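Local coordinates for DNA replication and repair protein RecF (Caldanaerobacter subterraneus subsp. tengcongensis, PDB 5Z69) that acts in recombinational DNA repair through the RecFOR pathway as an ABC-type ATPase that changes shape with ATP and probably binds single-stranded DNA, at residues I188-L193 with R253-L258; E221-K226 with K294-L299. All coordinates share one frame; numbering follows the deposited sequence. Where two conformers were deposited one is given.

Helix 186-222 carries one side of both contacts, near its two ends. Followed from the N terminus, the chain enters contact 1 at 188-193 and reaches contact 2 at 221-226, close to the other end of the same helix. It then returns to 253-258, which closes a loop of 59 residues and completes contact 1, and at 294-299 it closes a second loop of 67 residues. The two loops cross. Contact 1 ties the start of the long helix to helix 243-256; contact 2 ties its end to helix 291-313. Their centres are about 40 Å apart and their nearest atoms about 26 Å.

Contact 1 of 2, residues I188-L193 with R253-L258; sequences IFDEKL and RLTKSL
Asp-190 and Leu-254 meet where two helices pack side by side, 186-222 against the last turn of 243-256, in the helical arm of RecF away from the nucleotide. The arm shows how a charged side chain can serve as packing surface when its charge is met elsewhere. The CA atoms of Asp-190 and Leu-254 lie 6.4 Å apart, and the two side chains run antiparallel, each passing alongside the other. Asp-190 comes first along the long helix. Its CG sits beside the backbone N (chi1 -80°), which carries the carboxylate to the neighbouring helix. There Leu-254 CB lies over the flat face of the group, 3.8 Å from Asp-190 CG and nearly above that atom. The charge is answered from a third helix, since Asp-190 OD2 forms a salt bridge with Arg-169 NE of helix 153-177. The nearby Thr-255 hydroxyl turns instead to the carbonyl O of Lys-251 in its own helix, and Asp-190 OD1 stays 4.2 Å from Thr-255 N. An alanine here, having no carboxylate, would probably leave the charge of Arg-169 without its mate and open a gap beside Leu-254 CB. The same leucine reaches further with one methyl, its CG lying anti to the carbonyl carbon (chi1 -65°). Leu-254 CD1 stands 3.1 Å from Asp-190 O and 3.6 Å from Asp-190 CA, so the methyl is pressed tightly against the helix backbone. One turn on, Leu-193 flanks that methyl while also touching Thr-165 and Arg-169, which brings helix 153-177 into the same packing. The apolar side of the joint is completed by Leu-193 CB, 4.1 Å from Leu-254 CD1.

Contact 2 of 2, residues E221-K226 with K294-L299; sequences EISNEK and KRTAAL
Thr-296 OG1 is hydrogen-bonded to the carbonyl O of Gly-292, one turn back in its own helix, and its methyl group is what meets Ile-222 across the contact. This is a helix end set against a helix side: helix 186-222 runs out at Ile-222, and Ser-223 is the first residue to leave helical geometry. The facing helix, 291-313, starts just after Ser-289 and Ser-290 in sequence consistent with the signature motif of ABC-type ATPases. The example illustrates how a threonine divides its labour. With OG1 turned back to its own backbone, CG2 lies anti to the backbone N and is directed at the end of helix 186-222. Ile-222 CD1 meets it tip to tip, 3.8 Å from Thr-296 CG2. The isoleucine reaches there with CG1 between its backbone N and carbonyl carbon (chi1 62°), a crowded position, and with its chain extended beyond. Ser-223 OG lies 3.3 Å from Thr-296 CG2, but the serine was deposited in two conformers, so this short approach is doubtful. Ile-222 also touches Tyr-335, while Lys-226, just before strand 227-232, gives its N to Asn-281 OD1, in the turn between strands 275-280 and 283-284. A looser apolar touch joins Ile-222 CD1 to Leu-299 CD2, at 4.4 Å.

Contact 1 of 2, residues I188-L193 with R253-L258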
# COMPACT_ATOMS: atom_id res chain seq x y z
N ILE A 188 -9.93 -3.08 -26.11
CA ILE A 188 -8.75 -3.52 -26.83
C ILE A 188 -7.52 -2.87 -26.21
O ILE A 188 -6.49 -3.52 -26.02
CB ILE A 188 -8.86 -3.21 -28.33
CG1 ILE A 188 -10.18 -3.78 -28.91
CG2 ILE A 188 -7.71 -3.84 -29.05
CD1 ILE A 188 -11.48 -2.95 -28.68
N PHE A 189 -7.63 -1.59 -25.86
CA PHE A 189 -6.58 -0.91 -25.11
C PHE A 189 -6.35 -1.52 -23.75
O PHE A 189 -5.21 -1.61 -23.29
CB PHE A 189 -6.90 0.58 -24.98
CG PHE A 189 -6.77 1.31 -26.28
CD1 PHE A 189 -5.52 1.70 -26.75
CD2 PHE A 189 -7.88 1.57 -27.05
CE1 PHE A 189 -5.39 2.35 -27.96
CE2 PHE A 189 -7.76 2.23 -28.27
CZ PHE A 189 -6.51 2.62 -28.71
N ASP A 190 -7.44 -1.94 -23.10
CA ASP A 190 -7.37 -2.57 -21.79
C ASP A 190 -6.52 -3.82 -21.85
O ASP A 190 -5.65 -4.04 -20.98
CB ASP A 190 -8.78 -2.92 -21.28
CG ASP A 190 -9.52 -1.73 -20.69
OD1 ASP A 190 -10.68 -1.92 -20.26
OD2 ASP A 190 -8.96 -0.61 -20.64
N GLU A 191 -6.79 -4.65 -22.85
CA GLU A 191 -6.06 -5.90 -23.04
C GLU A 191 -4.57 -5.62 -23.18
O GLU A 191 -3.75 -6.30 -22.58
CB GLU A 191 -6.58 -6.63 -24.28
CG GLU A 191 -8.08 -6.91 -24.25
CD GLU A 191 -8.60 -7.62 -25.50
OE1 GLU A 191 -9.29 -8.65 -25.35
OE2 GLU A 191 -8.32 -7.15 -26.62
N LYS A 192 -4.25 -4.58 -23.95
CA LYS A 192 -2.85 -4.25 -24.23
C LYS A 192 -2.16 -3.75 -22.97
O LYS A 192 -1.03 -4.16 -22.67
CB LYS A 192 -2.75 -3.20 -25.35
CG LYS A 192 -1.31 -3.02 -25.86
CD LYS A 192 -1.23 -2.08 -27.04
CE LYS A 192 0.23 -1.88 -27.48
NZ LYS A 192 0.31 -1.22 -28.79
N LEU A 193 -2.84 -2.89 -22.22
CA LEU A 193 -2.28 -2.36 -20.97
C LEU A 193 -2.00 -3.45 -19.96
O LEU A 193 -1.06 -3.35 -19.17
CB LEU A 193 -3.21 -1.32 -20.34
CG LEU A 193 -3.26 0.06 -21.00
CD1 LEU A 193 -4.32 0.92 -20.33
CD2 LEU A 193 -1.89 0.76 -20.97
N ARG A 253 -9.45 -5.42 -13.23
CA ARG A 253 -9.43 -4.14 -12.57
C ARG A 253 -9.69 -2.98 -13.52
O ARG A 253 -10.40 -2.06 -13.14
CB ARG A 253 -8.10 -3.98 -11.83
CG ARG A 253 -7.97 -4.99 -10.72
CD ARG A 253 -6.60 -5.03 -10.08
NE ARG A 253 -6.67 -5.83 -8.87
CZ ARG A 253 -6.13 -5.50 -7.71
NH1 ARG A 253 -5.43 -4.38 -7.60
NH2 ARG A 253 -6.27 -6.30 -6.65
N LEU A 254 -9.15 -3.03 -14.73
CA LEU A 254 -9.39 -1.98 -15.73
C LEU A 254 -10.88 -1.88 -16.04
O LEU A 254 -11.46 -0.78 -16.11
CB LEU A 254 -8.61 -2.26 -17.04
CG LEU A 254 -7.09 -2.23 -17.00
CD1 LEU A 254 -6.47 -2.75 -18.28
CD2 LEU A 254 -6.69 -0.80 -16.77
N THR A 255 -11.49 -3.04 -16.26
CA THR A 255 -12.90 -3.11 -16.60
C THR A 255 -13.77 -2.53 -15.48
O THR A 255 -14.69 -1.76 -15.74
CB THR A 255 -13.34 -4.56 -16.89
OG1 THR A 255 -12.50 -5.12 -17.91
CG2 THR A 255 -14.80 -4.60 -17.35
N LYS A 256 -13.46 -2.88 -14.24
CA LYS A 256 -14.20 -2.37 -13.08
C LYS A 256 -13.96 -0.90 -12.81
O LYS A 256 -14.64 -0.29 -11.98
CB LYS A 256 -13.84 -3.19 -11.84
CG LYS A 256 -14.40 -4.60 -11.85
CD LYS A 256 -13.56 -5.56 -11.02
N SER A 257 -13.00 -0.30 -13.52
CA SER A 257 -12.57 1.05 -13.22
C SER A 257 -13.24 2.08 -14.13
O SER A 257 -13.03 3.29 -13.99
CB SER A 257 -11.04 1.15 -13.33
OG SER A 257 -10.56 2.37 -12.80
N LEU A 258 -14.04 1.59 -15.07
CA LEU A 258 -14.48 2.39 -16.20
C LEU A 258 -15.20 3.68 -15.79
O LEU A 258 -14.89 4.76 -16.29
CB LEU A 258 -15.36 1.53 -17.11
CG LEU A 258 -15.85 2.11 -18.45
CD1 LEU A 258 -16.02 0.99 -19.46
CD2 LEU A 258 -17.17 2.83 -18.29

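Contact 2 of 2, residues E221-K226 with K294-L299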
# COMPACT_ATOMS: atom_id res chain seq x y z
N GLU A 221 25.30 -3.88 7.79
CA GLU A 221 26.73 -3.65 8.00
C GLU A 221 27.02 -2.33 8.70
O GLU A 221 27.97 -2.24 9.48
CB GLU A 221 27.48 -3.68 6.66
CG GLU A 221 27.47 -5.02 5.93
CD GLU A 221 28.03 -6.16 6.76
OE1 GLU A 221 29.06 -5.95 7.44
OE2 GLU A 221 27.44 -7.25 6.73
N ILE A 222 26.23 -1.29 8.42
CA ILE A 222 26.54 0.04 8.95
C ILE A 222 25.56 0.55 10.01
O ILE A 222 25.81 1.58 10.65
CB ILE A 222 26.60 1.08 7.82
CG1 ILE A 222 25.26 1.18 7.11
CG2 ILE A 222 27.70 0.72 6.82
CD1 ILE A 222 25.21 2.30 6.09
N SER A 223 24.45 -0.16 10.20
CA SER A 223 23.44 0.24 11.17
C SER A 223 22.93 -0.94 11.98
O SER A 223 22.24 -0.76 12.99
CB SER A 223 22.27 0.93 10.47
OG SER A 223 22.66 2.19 9.96
N ASN A 224 23.26 -2.14 11.53
CA ASN A 224 22.80 -3.39 12.15
C ASN A 224 21.27 -3.47 12.25
O ASN A 224 20.74 -4.11 13.17
CB ASN A 224 23.42 -3.55 13.54
CG ASN A 224 23.59 -5.00 13.94
OD1 ASN A 224 24.61 -5.62 13.65
ND2 ASN A 224 22.57 -5.56 14.60
N GLU A 225 20.58 -2.84 11.31
CA GLU A 225 19.11 -2.87 11.26
C GLU A 225 18.61 -3.77 10.13
O GLU A 225 19.35 -4.08 9.19
CB GLU A 225 18.54 -1.46 11.12
CG GLU A 225 18.74 -0.61 12.36
CD GLU A 225 18.54 0.86 12.10
OE1 GLU A 225 18.65 1.28 10.92
OE2 GLU A 225 18.29 1.61 13.06
N LYS A 226 17.35 -4.18 10.22
CA LYS A 226 16.79 -5.17 9.31
C LYS A 226 15.91 -4.52 8.24
O LYS A 226 14.98 -3.78 8.58
CB LYS A 226 15.99 -6.22 10.09
N LYS A 294 17.02 7.74 7.51
CA LYS A 294 16.59 8.02 6.15
C LYS A 294 17.81 8.27 5.27
O LYS A 294 17.90 7.77 4.15
CB LYS A 294 15.66 9.23 6.09
CG LYS A 294 14.28 9.01 6.69
CD LYS A 294 13.42 10.24 6.47
CE LYS A 294 12.02 10.04 7.03
NZ LYS A 294 12.06 10.03 8.51
N ARG A 295 18.74 9.05 5.80
CA ARG A 295 19.99 9.34 5.12
C ARG A 295 20.80 8.05 4.96
O ARG A 295 21.49 7.85 3.96
CB ARG A 295 20.79 10.40 5.90
CG ARG A 295 22.29 10.20 5.89
CD ARG A 295 22.87 10.54 7.26
NE ARG A 295 23.72 11.73 7.22
CZ ARG A 295 24.21 12.32 8.30
NH1 ARG A 295 23.94 11.84 9.51
NH2 ARG A 295 24.97 13.40 8.18
N THR A 296 20.68 7.16 5.94
CA THR A 296 21.38 5.89 5.89
C THR A 296 20.73 4.97 4.86
O THR A 296 21.42 4.32 4.05
CB THR A 296 21.38 5.22 7.28
OG1 THR A 296 22.23 5.97 8.15
CG2 THR A 296 21.89 3.79 7.18
N ALA A 297 19.40 4.92 4.89
CA ALA A 297 18.62 4.11 3.97
C ALA A 297 18.83 4.56 2.52
O ALA A 297 18.86 3.73 1.62
CB ALA A 297 17.15 4.17 4.32
N ALA A 298 18.95 5.86 2.31
CA ALA A 298 19.25 6.42 1.00
C ALA A 298 20.59 5.91 0.49
O ALA A 298 20.72 5.54 -0.68
CB ALA A 298 19.25 7.93 1.05
N LEU A 299 21.58 5.89 1.38
CA LEU A 299 22.93 5.45 1.06
C LEU A 299 22.94 3.98 0.63
O LEU A 299 23.56 3.62 -0.38
CB LEU A 299 23.86 5.66 2.27
CG LEU A 299 25.31 5.19 2.14
CD1 LEU A 299 25.92 5.74 0.87
CD2 LEU A 299 26.15 5.63 3.33